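Local coordinates for macro domain-containing protein (Thermosipho africanus, PDB 7OMU), which is of unknown function but joins a DarT-family domain to a macro domain, the latter holding adenosine-5-diphosphoribose, at residues Phe23-His31 and Asn84-Leu94; Arg119-Ala129 and Arg165-Cys176. The protein carries 1 engineered substitution. All coordinates share one frame; numbering follows the deposited sequence.

Contact 1 (Phe23-His31 and Asn84-Leu94); sequences FRELYYITH and NLYFQPRNPML
Pro89 lies over one face of the Tyr27 ring, its CG 4.1 Å from the ring centroid and 29° off the normal. It is a CH-pi contact that suits both residues: proline offers a rigid ring of polarised C-H groups, tyrosine a broad flat surface. With CG of Tyr27 beside the backbone N (chi1 -56°), the ring edge lies close to the oxygen that this N binds: Tyr27 N donates to Tyr86 O at 3.0 Å, and CD2 of Tyr27 is 3.6 Å from the same atom; CE2 approaches Phe87 O. The return bond, Tyr86 N to Tyr27 O, completes a single antiparallel hydrogen-bonded bridge. It joins the edge strands of two different sheets, 25-31 and 82-86, in the pair of sheets that forms the core of the DarT-like domain (ADP-ribosyl clan); residues 25-31 and 84-86 run at 122° to each other. Beyond the bridge, the beta-branched Ile29 has two arms to offer: CD1 meets the Tyr86 ring, 3.7 Å away at CE2, and CB of Leu94 on the helix that follows, while CG2 faces Leu94 CD1. The Tyr86 ring is sandwiched, with Asn84 ND2 over one face and Asn91 ND2 over the opposite one. Asn91 is also the N-cap of helix 92-99, its OD1 accepting from Leu94 N, while ND2 donates to Gln88 O on a lone pair in the carbonyl plane. On the other side of the bridge Leu26 runs alongside Phe87, CD2 3.5 Å from CD1 of the ring. Tyr28 meets Asn84 O with its ring edge and sends its hydroxyl to Lys58.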
loop_
_atom_site.group_PDB
_atom_site.type_symbol
_atom_site.label_atom_id
_atom_site.label_comp_id
_atom_site.label_asym_id
_atom_site.label_seq_id
_atom_site.Cartn_x
_atom_site.Cartn_y
_atom_site.Cartn_z
ATOM N N PHE A 23 -5.269 -9.775 18.600
ATOM C CA PHE A 23 -4.167 -10.316 17.738
ATOM C C PHE A 23 -2.908 -9.445 17.896
ATOM O O PHE A 23 -3.031 -8.280 18.324
ATOM C CB PHE A 23 -4.615 -10.442 16.272
ATOM C CG PHE A 23 -5.454 -9.321 15.695
ATOM C CD1 PHE A 23 -6.840 -9.329 15.795
ATOM C CD2 PHE A 23 -4.856 -8.276 15.001
ATOM C CE1 PHE A 23 -7.601 -8.303 15.251
ATOM C CE2 PHE A 23 -5.620 -7.253 14.454
ATOM C CZ PHE A 23 -6.990 -7.268 14.579
ATOM N N ARG A 24 -1.733 -10.014 17.606
ATOM C CA ARG A 24 -0.511 -9.262 17.210
ATOM C C ARG A 24 0.639 -10.225 16.871
ATOM O O ARG A 24 0.821 -11.237 17.576
ATOM C CB ARG A 24 -0.041 -8.255 18.268
ATOM C CG ARG A 24 1.125 -7.420 17.758
ATOM C CD ARG A 24 1.765 -6.520 18.779
ATOM N NE ARG A 24 2.256 -7.277 19.916
ATOM C CZ ARG A 24 2.443 -6.760 21.126
ATOM N NH1 ARG A 24 2.162 -5.486 21.353
ATOM N NH2 ARG A 24 2.877 -7.519 22.115
ATOM N N GLU A 25 1.379 -9.890 15.806
ATOM C CA GLU A 25 2.703 -10.441 15.425
ATOM C C GLU A 25 3.655 -9.273 15.146
ATOM O O GLU A 25 3.166 -8.165 14.897
ATOM C CB GLU A 25 2.574 -11.277 14.155
ATOM C CG GLU A 25 2.044 -12.681 14.377
ATOM C CD GLU A 25 1.736 -13.438 13.095
ATOM O OE1 GLU A 25 1.380 -12.769 12.093
ATOM O OE2 GLU A 25 1.869 -14.688 13.099
ATOM N N LEU A 26 4.962 -9.516 15.175
ATOM C CA LEU A 26 5.994 -8.586 14.648
ATOM C C LEU A 26 6.560 -9.186 13.354
ATOM O O LEU A 26 6.401 -10.402 13.144
ATOM C CB LEU A 26 7.074 -8.371 15.711
ATOM C CG LEU A 26 6.626 -7.602 16.952
ATOM C CD1 LEU A 26 7.600 -7.811 18.094
ATOM C CD2 LEU A 26 6.484 -6.121 16.664
ATOM N N TYR A 27 7.179 -8.361 12.510
ATOM C CA TYR A 27 7.458 -8.681 11.088
ATOM C C TYR A 27 8.875 -8.250 10.712
ATOM O O TYR A 27 9.243 -7.089 10.968
ATOM C CB TYR A 27 6.418 -7.996 10.203
ATOM C CG TYR A 27 4.991 -8.340 10.547
ATOM C CD1 TYR A 27 4.403 -9.503 10.074
ATOM C CD2 TYR A 27 4.233 -7.518 11.366
ATOM C CE1 TYR A 27 3.101 -9.840 10.403
ATOM C CE2 TYR A 27 2.924 -7.835 11.692
ATOM C CZ TYR A 27 2.355 -9.002 11.211
ATOM O OH TYR A 27 1.069 -9.320 11.541
ATOM N N TYR A 28 9.645 -9.173 10.128
ATOM C CA TYR A 28 11.003 -8.933 9.577
ATOM C C TYR A 28 10.955 -9.175 8.068
ATOM O O TYR A 28 10.642 -10.308 7.651
ATOM C CB TYR A 28 12.023 -9.835 10.268
ATOM C CG TYR A 28 13.437 -9.693 9.767
ATOM C CD1 TYR A 28 14.245 -8.644 10.173
ATOM C CD2 TYR A 28 13.977 -10.620 8.890
ATOM C CE1 TYR A 28 15.557 -8.527 9.729
ATOM C CE2 TYR A 28 15.279 -10.509 8.426
ATOM C CZ TYR A 28 16.075 -9.462 8.848
ATOM O OH TYR A 28 17.356 -9.374 8.381
ATOM N N ILE A 29 11.220 -8.127 7.283
ATOM C CA ILE A 29 11.307 -8.182 5.792
ATOM C C ILE A 29 12.681 -8.738 5.420
ATOM O O ILE A 29 13.671 -8.266 6.008
ATOM C CB ILE A 29 11.089 -6.786 5.179
ATOM C CG1 ILE A 29 9.727 -6.205 5.560
ATOM C CG2 ILE A 29 11.277 -6.823 3.671
ATOM C CD1 ILE A 29 9.641 -4.712 5.373
ATOM N N THR A 30 12.738 -9.675 4.472
ATOM C CA THR A 30 14.005 -10.264 3.962
ATOM C C THR A 30 13.816 -10.845 2.557
ATOM O O THR A 30 12.663 -11.066 2.144
ATOM C CB THR A 30 14.532 -11.345 4.913
ATOM O OG1 THR A 30 15.905 -11.579 4.590
ATOM C CG2 THR A 30 13.741 -12.633 4.842
ATOM N N HIS A 31 14.925 -11.102 1.863
ATOM C CA HIS A 31 14.952 -11.860 0.587
ATOM C C HIS A 31 14.562 -13.305 0.900
ATOM O O HIS A 31 14.977 -13.817 1.952
ATOM C CB HIS A 31 16.322 -11.748 -0.094
ATOM C CG HIS A 31 16.297 -12.074 -1.549
ATOM N ND1 HIS A 31 16.037 -13.347 -2.020
ATOM C CD2 HIS A 31 16.505 -11.302 -2.638
ATOM C CE1 HIS A 31 16.082 -13.345 -3.336
ATOM N NE2 HIS A 31 16.370 -12.103 -3.742
ATOM N N ASN A 84 15.634 -5.464 13.363
ATOM C CA ASN A 84 14.504 -4.512 13.189
ATOM C C ASN A 84 13.224 -5.295 12.882
ATOM O O ASN A 84 13.066 -5.750 11.729
ATOM C CB ASN A 84 14.833 -3.482 12.105
ATOM C CG ASN A 84 13.923 -2.274 12.121
ATOM O OD1 ASN A 84 14.292 -1.224 12.635
ATOM N ND2 ASN A 84 12.741 -2.408 11.547
ATOM N N LEU A 85 12.353 -5.452 13.884
ATOM C CA LEU A 85 11.024 -6.109 13.759
ATOM C C LEU A 85 9.941 -5.030 13.689
ATOM O O LEU A 85 9.648 -4.429 14.736
ATOM C CB LEU A 85 10.807 -7.030 14.964
ATOM C CG LEU A 85 11.903 -8.063 15.212
ATOM C CD1 LEU A 85 11.531 -8.984 16.360
ATOM C CD2 LEU A 85 12.183 -8.871 13.957
ATOM N N TYR A 86 9.379 -4.787 12.504
ATOM C CA TYR A 86 8.336 -3.755 12.259
ATOM C C TYR A 86 7.002 -4.203 12.868
ATOM O O TYR A 86 6.712 -5.408 12.845
ATOM C CB TYR A 86 8.136 -3.513 10.761
ATOM C CG TYR A 86 9.306 -2.912 10.023
ATOM C CD1 TYR A 86 9.654 -1.582 10.195
ATOM C CD2 TYR A 86 10.040 -3.660 9.121
ATOM C CE1 TYR A 86 10.713 -1.015 9.504
ATOM C CE2 TYR A 86 11.102 -3.112 8.424
ATOM C CZ TYR A 86 11.440 -1.784 8.614
ATOM O OH TYR A 86 12.493 -1.251 7.925
ATOM N N PHE A 87 6.207 -3.255 13.366
ATOM C CA PHE A 87 4.792 -3.473 13.764
ATOM C C PHE A 87 3.924 -3.519 12.507
ATOM O O PHE A 87 2.894 -4.226 12.505
ATOM C CB PHE A 87 4.305 -2.359 14.692
ATOM C CG PHE A 87 5.002 -2.334 16.023
ATOM C CD1 PHE A 87 4.621 -3.204 17.029
ATOM C CD2 PHE A 87 6.046 -1.459 16.258
ATOM C CE1 PHE A 87 5.272 -3.198 18.249
ATOM C CE2 PHE A 87 6.697 -1.455 17.481
ATOM C CZ PHE A 87 6.304 -2.317 18.476
ATOM N N GLN A 88 4.328 -2.752 11.490
ATOM C CA GLN A 88 3.661 -2.671 10.170
ATOM C C GLN A 88 4.706 -2.876 9.080
ATOM O O GLN A 88 5.511 -1.987 8.827
ATOM C CB GLN A 88 2.971 -1.312 10.026
ATOM C CG GLN A 88 2.421 -1.061 8.631
ATOM C CD GLN A 88 1.379 -2.088 8.270
ATOM O OE1 GLN A 88 1.678 -3.135 7.685
ATOM N NE2 GLN A 88 0.145 -1.792 8.650
ATOM N N PRO A 89 4.743 -4.054 8.420
ATOM C CA PRO A 89 5.686 -4.294 7.325
ATOM C C PRO A 89 5.262 -3.681 5.979
ATOM O O PRO A 89 6.135 -3.444 5.157
ATOM C CB PRO A 89 5.711 -5.826 7.214
ATOM C CG PRO A 89 4.325 -6.241 7.661
ATOM C CD PRO A 89 3.913 -5.232 8.715
ATOM N N ARG A 90 3.956 -3.460 5.773
ATOM C CA ARG A 90 3.403 -2.806 4.557
ATOM C C ARG A 90 3.659 -1.301 4.676
ATOM O O ARG A 90 2.694 -0.557 4.956
ATOM C CB ARG A 90 1.915 -3.136 4.419
ATOM C CG ARG A 90 1.301 -2.749 3.083
ATOM C CD ARG A 90 -0.170 -3.127 3.046
ATOM N NE ARG A 90 -0.855 -2.691 1.836
ATOM C CZ ARG A 90 -1.249 -1.438 1.591
ATOM N NH1 ARG A 90 -1.017 -0.471 2.469
ATOM N NH2 ARG A 90 -1.873 -1.152 0.459
ATOM N N ASN A 91 4.915 -0.890 4.448
ATOM C CA ASN A 91 5.477 0.431 4.838
ATOM C C ASN A 91 6.456 0.922 3.769
ATOM O O ASN A 91 6.820 0.171 2.869
ATOM C CB ASN A 91 6.130 0.322 6.219
ATOM C CG ASN A 91 7.356 -0.567 6.228
ATOM O OD1 ASN A 91 8.204 -0.488 5.341
ATOM N ND2 ASN A 91 7.466 -1.413 7.237
ATOM N N PRO A 92 6.921 2.195 3.836
ATOM C CA PRO A 92 7.877 2.741 2.866
ATOM C C PRO A 92 9.112 1.899 2.512
ATOM O O PRO A 92 9.582 2.024 1.401
ATOM C CB PRO A 92 8.362 4.012 3.577
ATOM C CG PRO A 92 7.150 4.482 4.325
ATOM C CD PRO A 92 6.503 3.209 4.818
ATOM N N MET A 93 9.632 1.114 3.459
ATOM C CA MET A 93 10.836 0.271 3.245
ATOM C C MET A 93 10.483 -0.829 2.244
ATOM O O MET A 93 11.182 -0.940 1.214
ATOM C CB MET A 93 11.338 -0.365 4.545
ATOM C CG MET A 93 12.624 -1.161 4.366
ATOM S SD MET A 93 13.919 -0.167 3.575
ATOM C CE MET A 93 14.767 0.462 5.025
ATOM N N LEU A 94 9.430 -1.600 2.528
ATOM C CA LEU A 94 8.945 -2.682 1.630
ATOM C C LEU A 94 8.636 -2.090 0.250
ATOM O O LEU A 94 9.021 -2.706 -0.762
ATOM C CB LEU A 94 7.706 -3.346 2.233
ATOM C CG LEU A 94 7.176 -4.550 1.458
ATOM C CD1 LEU A 94 8.272 -5.572 1.188
ATOM C CD2 LEU A 94 6.041 -5.206 2.213
#

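Contact 2 (Arg119-Ala129 and Arg165-Cys176). Engineered in segment 165-176: Ala170 (natural residue Glu).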
loop_
_atom_site.group_PDB
_atom_site.type_symbol
_atom_site.label_atom_id
_atom_site.label_comp_id
_atom_site.label_asym_id
_atom_site.label_seq_id
_atom_site.Cartn_x
_atom_site.Cartn_y
_atom_site.Cartn_z
ATOM N N ARG A 119 10.572 -9.962 26.694
ATOM C CA ARG A 119 12.021 -9.716 26.931
ATOM C C ARG A 119 12.186 -8.291 27.469
ATOM O O ARG A 119 11.405 -7.415 27.055
ATOM C CB ARG A 119 12.841 -9.949 25.657
ATOM C CG ARG A 119 13.140 -11.414 25.378
ATOM C CD ARG A 119 13.859 -11.687 24.067
ATOM N NE ARG A 119 15.218 -11.167 24.025
ATOM C CZ ARG A 119 16.173 -11.569 23.184
ATOM N NH1 ARG A 119 15.939 -12.517 22.287
ATOM N NH2 ARG A 119 17.372 -11.012 23.247
ATOM N N ASP A 120 13.144 -8.087 28.380
ATOM C CA ASP A 120 13.358 -6.808 29.112
ATOM C C ASP A 120 14.679 -6.162 28.664
ATOM O O ASP A 120 15.113 -5.206 29.334
ATOM C CB ASP A 120 13.302 -7.020 30.632
ATOM C CG ASP A 120 14.310 -8.020 31.169
ATOM O OD1 ASP A 120 14.741 -8.899 30.393
ATOM O OD2 ASP A 120 14.654 -7.917 32.365
ATOM N N ASP A 121 15.286 -6.648 27.572
ATOM C CA ASP A 121 16.536 -6.088 26.987
ATOM C C ASP A 121 16.252 -5.544 25.580
ATOM O O ASP A 121 17.222 -5.219 24.865
ATOM C CB ASP A 121 17.654 -7.136 26.965
ATOM C CG ASP A 121 17.427 -8.275 25.982
ATOM O OD1 ASP A 121 16.263 -8.714 25.844
ATOM O OD2 ASP A 121 18.414 -8.709 25.355
ATOM N N ILE A 122 14.974 -5.451 25.204
ATOM C CA ILE A 122 14.518 -4.951 23.875
ATOM C C ILE A 122 14.327 -3.440 23.956
ATOM O O ILE A 122 14.267 -2.900 25.077
ATOM C CB ILE A 122 13.212 -5.629 23.419
ATOM C CG1 ILE A 122 12.031 -5.257 24.321
ATOM C CG2 ILE A 122 13.411 -7.129 23.299
ATOM C CD1 ILE A 122 10.680 -5.550 23.718
ATOM N N LEU A 123 14.197 -2.812 22.788
ATOM C CA LEU A 123 13.877 -1.373 22.618
ATOM C C LEU A 123 12.685 -1.250 21.665
ATOM O O LEU A 123 12.475 -2.170 20.849
ATOM C CB LEU A 123 15.106 -0.647 22.069
ATOM C CG LEU A 123 16.408 -0.878 22.830
ATOM C CD1 LEU A 123 17.588 -0.327 22.054
ATOM C CD2 LEU A 123 16.356 -0.257 24.211
ATOM N N ILE A 124 11.938 -0.153 21.792
ATOM C CA ILE A 124 10.730 0.155 20.979
ATOM C C ILE A 124 10.860 1.590 20.466
ATOM O O ILE A 124 11.029 2.509 21.294
ATOM C CB ILE A 124 9.454 -0.088 21.805
ATOM C CG1 ILE A 124 9.299 -1.580 22.117
ATOM C CG2 ILE A 124 8.228 0.475 21.103
ATOM C CD1 ILE A 124 8.165 -1.912 23.054
ATOM N N THR A 125 10.809 1.752 19.143
ATOM C CA THR A 125 10.901 3.051 18.429
ATOM C C THR A 125 9.481 3.570 18.171
ATOM O O THR A 125 8.566 2.736 18.010
ATOM C CB THR A 125 11.696 2.886 17.129
ATOM O OG1 THR A 125 10.839 2.280 16.159
ATOM C CG2 THR A 125 12.942 2.047 17.304
ATOM N N ASP A 126 9.304 4.895 18.133
ATOM C CA ASP A 126 8.007 5.547 17.811
ATOM C C ASP A 126 7.935 5.785 16.297
ATOM O O ASP A 126 6.957 6.407 15.845
ATOM C CB ASP A 126 7.806 6.834 18.621
ATOM C CG ASP A 126 8.746 7.971 18.251
ATOM O OD1 ASP A 126 9.806 7.691 17.658
ATOM O OD2 ASP A 126 8.415 9.129 18.571
ATOM N N GLY A 127 8.938 5.313 15.554
ATOM C CA GLY A 127 9.010 5.428 14.087
ATOM C C GLY A 127 10.282 4.808 13.535
ATOM O O GLY A 127 10.879 3.970 14.235
ATOM N N ASN A 128 10.671 5.207 12.319
ATOM C CA ASN A 128 11.896 4.751 11.612
ATOM C C ASN A 128 13.095 4.913 12.554
ATOM O O ASN A 128 13.437 6.062 12.875
ATOM C CB ASN A 128 12.092 5.523 10.308
ATOM C CG ASN A 128 13.195 4.960 9.439
ATOM O OD1 ASN A 128 14.216 4.494 9.939
ATOM N ND2 ASN A 128 13.001 5.008 8.135
ATOM N N ALA A 129 13.701 3.800 12.977
ATOM C CA ALA A 129 14.835 3.747 13.931
ATOM C C ALA A 129 15.974 4.664 13.466
ATOM O O ALA A 129 16.617 5.280 14.336
ATOM C CB ALA A 129 15.311 2.323 14.085
ATOM N N ARG A 165 7.287 8.400 8.768
ATOM C CA ARG A 165 8.268 8.006 9.810
ATOM C C ARG A 165 7.599 6.981 10.735
ATOM O O ARG A 165 8.110 5.858 10.826
ATOM C CB ARG A 165 8.754 9.251 10.558
ATOM C CG ARG A 165 9.892 9.003 11.535
ATOM C CD ARG A 165 10.264 10.274 12.282
ATOM N NE ARG A 165 9.130 10.891 12.956
ATOM C CZ ARG A 165 8.568 10.449 14.081
ATOM N NH1 ARG A 165 9.031 9.369 14.694
ATOM N NH2 ARG A 165 7.536 11.096 14.594
ATOM N N LYS A 166 6.462 7.348 11.332
ATOM C CA LYS A 166 5.780 6.608 12.433
ATOM C C LYS A 166 5.436 5.169 12.025
ATOM O O LYS A 166 5.512 4.294 12.896
ATOM C CB LYS A 166 4.507 7.339 12.875
ATOM C CG LYS A 166 4.749 8.671 13.572
ATOM C CD LYS A 166 3.488 9.352 14.054
ATOM C CE LYS A 166 3.740 10.792 14.449
ATOM N NZ LYS A 166 2.641 11.341 15.277
ATOM N N ILE A 167 5.052 4.934 10.769
ATOM C CA ILE A 167 4.530 3.614 10.296
ATOM C C ILE A 167 5.644 2.556 10.337
ATOM O O ILE A 167 5.325 1.350 10.419
ATOM C CB ILE A 167 3.904 3.733 8.895
ATOM C CG1 ILE A 167 3.120 2.470 8.542
ATOM C CG2 ILE A 167 4.953 4.062 7.838
ATOM C CD1 ILE A 167 2.295 2.592 7.290
ATOM N N MET A 168 6.906 2.985 10.295
ATOM C CA MET A 168 8.085 2.088 10.399
ATOM C C MET A 168 8.563 2.018 11.852
ATOM O O MET A 168 9.734 1.661 12.070
ATOM C CB MET A 168 9.209 2.586 9.491
ATOM C CG MET A 168 8.846 2.469 8.039
ATOM S SD MET A 168 10.227 2.831 6.961
ATOM C CE MET A 168 10.084 4.616 6.852
ATOM N N ALA A 169 7.688 2.334 12.811
ATOM C CA ALA A 169 7.880 1.999 14.239
ATOM C C ALA A 169 8.200 0.508 14.317
ATOM O O ALA A 169 7.634 -0.269 13.502
ATOM C CB ALA A 169 6.657 2.342 15.057
ATOM N N ALA A 170 9.086 0.136 15.241
ATOM C CA ALA A 170 9.696 -1.210 15.308
ATOM C C ALA A 170 10.084 -1.555 16.745
ATOM O O ALA A 170 10.248 -0.637 17.576
ATOM C CB ALA A 170 10.899 -1.270 14.398
ATOM N N CYS A 171 10.213 -2.856 16.996
ATOM C CA CYS A 171 10.796 -3.462 18.215
ATOM C C CYS A 171 12.215 -3.923 17.881
ATOM O O CYS A 171 12.346 -4.807 17.019
ATOM C CB CYS A 171 9.938 -4.630 18.676
ATOM S SG CYS A 171 10.744 -5.664 19.921
ATOM N N LEU A 172 13.227 -3.321 18.509
ATOM C CA LEU A 172 14.664 -3.634 18.274
ATOM C C LEU A 172 15.125 -4.694 19.282
ATOM O O LEU A 172 15.163 -4.393 20.489
ATOM C CB LEU A 172 15.493 -2.355 18.398
ATOM C CG LEU A 172 15.058 -1.197 17.503
ATOM C CD1 LEU A 172 15.900 0.034 17.786
ATOM C CD2 LEU A 172 15.142 -1.572 16.034
ATOM N N VAL A 173 15.437 -5.897 18.794
ATOM C CA VAL A 173 15.915 -7.057 19.603
ATOM C C VAL A 173 17.417 -7.176 19.377
ATOM O O VAL A 173 17.859 -7.251 18.231
ATOM C CB VAL A 173 15.185 -8.357 19.218
ATOM C CG1 VAL A 173 15.444 -9.462 20.221
ATOM C CG2 VAL A 173 13.691 -8.147 19.055
ATOM N N PRO A 174 18.245 -7.181 20.447
ATOM C CA PRO A 174 19.699 -7.179 20.285
ATOM C C PRO A 174 20.252 -8.526 19.798
ATOM O O PRO A 174 19.700 -9.551 20.144
ATOM C CB PRO A 174 20.209 -6.824 21.691
ATOM C CG PRO A 174 19.132 -7.346 22.623
ATOM C CD PRO A 174 17.834 -7.171 21.861
ATOM N N GLN A 175 21.313 -8.456 18.987
ATOM C CA GLN A 175 22.143 -9.588 18.493
ATOM C C GLN A 175 21.329 -10.467 17.540
ATOM O O GLN A 175 21.555 -10.353 16.322
ATOM C CB GLN A 175 22.725 -10.394 19.654
ATOM C CG GLN A 175 23.803 -11.377 19.221
ATOM C CD GLN A 175 24.464 -12.008 20.419
ATOM O OE1 GLN A 175 25.519 -11.566 20.870
ATOM N NE2 GLN A 175 23.829 -13.034 20.955
ATOM N N CYS A 176 20.442 -11.323 18.058
ATOM C CA CYS A 176 19.666 -12.294 17.240
ATOM C C CYS A 176 18.249 -12.468 17.804
ATOM O O CYS A 176 17.979 -12.017 18.935
ATOM C CB CYS A 176 20.388 -13.634 17.141
ATOM S SG CYS A 176 19.835 -14.858 18.355
#
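Val173 lays CG1 over the middle of one face of the Arg119 guanidinium, 3.7 Å from CZ, the two side chains crossing at about a right angle. Arg119 bends at chi3 (67°), and this turns NE and NH2 side-on to Asp121, whose two oxygens each accept one bond on a syn lone pair; the carboxylate probably offsets the charge of a guanidinium that packs on an apolar methyl. Further along, Leu123 and Leu172 form an antiparallel hydrogen-bonded pair, Leu172 N to Leu123 O 2.7 Å, and turn their side chains to the face that carries Phe82 and Leu79; Ile124 and Cys171 take the other face, where Ile124 meets Ile145 and Ile148. Strands 123-125 and 170-174 are the inner pair of a four-stranded antiparallel sheet of the DarT-like domain. Thr125 serves in both polar and apolar roles. Its OG1 (chi1 78°) accepts from N of the engineered Ala170 at 2.9 Å and donates to Gly127 O, while CG2 packs on Leu172 CD1, 3.6 Å away. Asn128 runs beside Met168; its OD1 accepts from Ala130 N and its ND2 hydrogen-bonds to Glu300. Asp126 OD1 forms a long salt bridge of 3.5 Å to Arg165 NH1; Gln135 N holds OD1 as well, and Thr134 OG1 the NH1. Without a side chain, Gly127 brings its CA against Arg165 O, which accepts from Asn128 N on one face and Met168 N on the other.

How the contacts relate
The two contacts lie side by side in the DarT-like domain, their centres 11 Å apart, and follow in series along the chain, contact 1 closing before contact 2 opens. They meet in the antiparallel sheet, where strand 82-86 is the outer neighbour of strand 170-174: Leu85 O is 2.8 Å from Cys171 N, a probable hydrogen bond, and the Phe87 ring packs on the backbone of Ala169 and the engineered Ala170. Contact 2 binds two strands within that sheet, whereas contact 1 connects its edge to strand 25-31 at the edge of the mixed sheet. Together they make a continuous path between both sheets of this domain, separate from the seven-stranded sheet of the macro domain.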